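Local coordinates for CG14216 (PDB 3P9Y), which probably removes phosphate from serines of the RNA polymerase II C-terminal domain, acting as a protein phosphatase in RNA processing and termination, at residues D110-V115 / V138-V143. The protein carries 2 engineered substitutions. Residues are numbered along the deposited sequence; the frame is centred on the assembly and turned at random.
Sequences DIIVTV and VHVLNV
Ile112 and Leu141 sit at the middle of two neighbouring parallel strands, 111-114 and 137-142, which helix 117-128 joins into a beta-alpha-beta unit of the low-molecular-weight protein tyrosine phosphatase-like fold. Leu141 is gripped twice through its backbone. Its N bonds Ile112 O at 2.8 Å (N-H...O angle 170°). Its O receives Thr114 N at 2.8 Å. Beta-branched Ile111, Ile112, Val113 and Val140 suit the extended backbone and fill both faces. On one, with Ile111 CG1 anti to the carbonyl carbon (chi1 -58°), Ile111 CG2 falls anti to the backbone N and meets Leu141 CD1 at 3.7 Å; helix 149-167 covers the pair. On the other, Ile112 CG1 lies 3.9 Å from Val138 CG2. Packing thins at partly exposed Asp110, whose side chain leaves the backbone pointing away from strand 137-142; OD2 hydrogen-bonds Ala11 N, while the backbone O accepts His139 N at 3.0 Å. Buried His139 has both ring nitrogens satisfied, by Asp173 and His193. Thr114 and Asn142 cross at about a right angle, hydroxyl against amide. An alanine in place of Asn142 would probably leave Thr114 OG1 without its polar neighbour and open a gap beside Tyr120. Asn142 CB itself approaches Thr114 OG1 to 3.3 Å.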
loop_
_atom_site.group_PDB
_atom_site.type_symbol
_atom_site.label_atom_id
_atom_site.label_comp_id
_atom_site.label_asym_id
_atom_site.label_seq_id
_atom_site.Cartn_x
_atom_site.Cartn_y
_atom_site.Cartn_z
ATOM N N ASP A 110 -12.868 3.791 2.579
ATOM C CA ASP A 110 -13.870 3.240 1.683
ATOM C C ASP A 110 -13.286 2.080 0.894
ATOM O O ASP A 110 -13.995 1.135 0.562
ATOM C CB ASP A 110 -14.366 4.307 0.708
ATOM C CG ASP A 110 -14.964 5.504 1.416
ATOM O OD1 ASP A 110 -15.932 5.317 2.183
ATOM O OD2 ASP A 110 -14.459 6.626 1.211
ATOM N N ILE A 111 -11.998 2.168 0.575
ATOM C CA ILE A 111 -11.319 1.107 -0.166
ATOM C C ILE A 111 -9.932 0.851 0.412
ATOM O O ILE A 111 -9.168 1.783 0.653
ATOM C CB ILE A 111 -11.166 1.455 -1.661
ATOM C CG1 ILE A 111 -12.536 1.724 -2.292
ATOM C CG2 ILE A 111 -10.461 0.326 -2.395
ATOM C CD1 ILE A 111 -12.475 2.095 -3.775
ATOM N N ILE A 112 -9.617 -0.419 0.633
ATOM C CA ILE A 112 -8.294 -0.815 1.085
ATOM C C ILE A 112 -7.699 -1.767 0.056
ATOM O O ILE A 112 -8.225 -2.848 -0.168
ATOM C CB ILE A 112 -8.360 -1.523 2.453
ATOM C CG1 ILE A 112 -9.034 -0.611 3.485
ATOM C CG2 ILE A 112 -6.964 -1.927 2.911
ATOM C CD1 ILE A 112 -9.225 -1.256 4.851
ATOM N N VAL A 113 -6.611 -1.359 -0.585
ATOM C CA VAL A 113 -5.945 -2.213 -1.559
ATOM C C VAL A 113 -4.759 -2.912 -0.892
ATOM O O VAL A 113 -3.956 -2.265 -0.232
ATOM C CB VAL A 113 -5.451 -1.391 -2.773
ATOM C CG1 VAL A 113 -4.806 -2.300 -3.812
ATOM C CG2 VAL A 113 -6.607 -0.598 -3.386
ATOM N N THR A 114 -4.665 -4.227 -1.044
ATOM C CA THR A 114 -3.501 -4.973 -0.576
ATOM C C THR A 114 -2.736 -5.495 -1.783
ATOM O O THR A 114 -3.293 -5.613 -2.874
ATOM C CB THR A 114 -3.893 -6.153 0.348
ATOM O OG1 THR A 114 -4.773 -7.045 -0.348
ATOM C CG2 THR A 114 -4.580 -5.640 1.603
ATOM N N VAL A 115 -1.458 -5.805 -1.588
ATOM C CA VAL A 115 -0.573 -6.101 -2.713
ATOM C C VAL A 115 -0.121 -7.564 -2.757
ATOM O O VAL A 115 0.710 -7.939 -3.581
ATOM C CB VAL A 115 0.653 -5.162 -2.713
ATOM C CG1 VAL A 115 0.199 -3.721 -2.836
ATOM C CG2 VAL A 115 1.483 -5.349 -1.452
ATOM N N VAL A 138 -16.687 -1.154 3.855
ATOM C CA VAL A 138 -15.364 -0.898 3.302
ATOM C C VAL A 138 -14.999 -2.061 2.390
ATOM O O VAL A 138 -15.209 -3.223 2.742
ATOM C CB VAL A 138 -14.300 -0.752 4.404
ATOM C CG1 VAL A 138 -14.280 -1.979 5.302
ATOM C CG2 VAL A 138 -12.930 -0.507 3.786
ATOM N N HIS A 139 -14.469 -1.752 1.212
ATOM C CA HIS A 139 -14.112 -2.788 0.252
ATOM C C HIS A 139 -12.619 -3.073 0.283
ATOM O O HIS A 139 -11.815 -2.198 -0.002
ATOM C CB HIS A 139 -14.519 -2.363 -1.154
ATOM C CG HIS A 139 -15.987 -2.122 -1.308
ATOM N ND1 HIS A 139 -16.907 -3.145 -1.376
ATOM C CD2 HIS A 139 -16.694 -0.973 -1.407
ATOM C CE1 HIS A 139 -18.119 -2.637 -1.506
ATOM N NE2 HIS A 139 -18.016 -1.321 -1.530
ATOM N N VAL A 140 -12.250 -4.298 0.632
ATOM C CA VAL A 140 -10.854 -4.708 0.588
ATOM C C VAL A 140 -10.594 -5.406 -0.746
ATOM O O VAL A 140 -11.304 -6.341 -1.122
ATOM C CB VAL A 140 -10.498 -5.623 1.782
ATOM C CG1 VAL A 140 -9.009 -5.900 1.822
ATOM C CG2 VAL A 140 -10.945 -4.973 3.085
ATOM N N LEU A 141 -9.586 -4.926 -1.470
ATOM C CA LEU A 141 -9.266 -5.436 -2.796
ATOM C C LEU A 141 -7.797 -5.816 -2.858
ATOM O O LEU A 141 -6.935 -5.017 -2.493
ATOM C CB LEU A 141 -9.543 -4.359 -3.845
ATOM C CG LEU A 141 -10.959 -3.784 -3.862
ATOM C CD1 LEU A 141 -11.012 -2.519 -4.710
ATOM C CD2 LEU A 141 -11.947 -4.827 -4.375
ATOM N N ASN A 142 -7.502 -7.029 -3.312
ATOM C CA ASN A 142 -6.116 -7.446 -3.460
ATOM C C ASN A 142 -5.696 -7.431 -4.910
ATOM O O ASN A 142 -6.357 -8.017 -5.764
ATOM C CB ASN A 142 -5.879 -8.847 -2.901
ATOM C CG ASN A 142 -4.413 -9.240 -2.946
ATOM O OD1 ASN A 142 -3.607 -8.781 -2.133
ATOM N ND2 ASN A 142 -4.057 -10.079 -3.907
ATOM N N VAL A 143 -4.587 -6.754 -5.174
ATOM C CA VAL A 143 -3.982 -6.721 -6.490
ATOM C C VAL A 143 -2.513 -7.095 -6.324
ATOM O O VAL A 143 -1.739 -6.337 -5.749
ATOM C CB VAL A 143 -4.080 -5.325 -7.120
ATOM C CG1 VAL A 143 -3.423 -5.321 -8.491
ATOM C CG2 VAL A 143 -5.538 -4.881 -7.224
#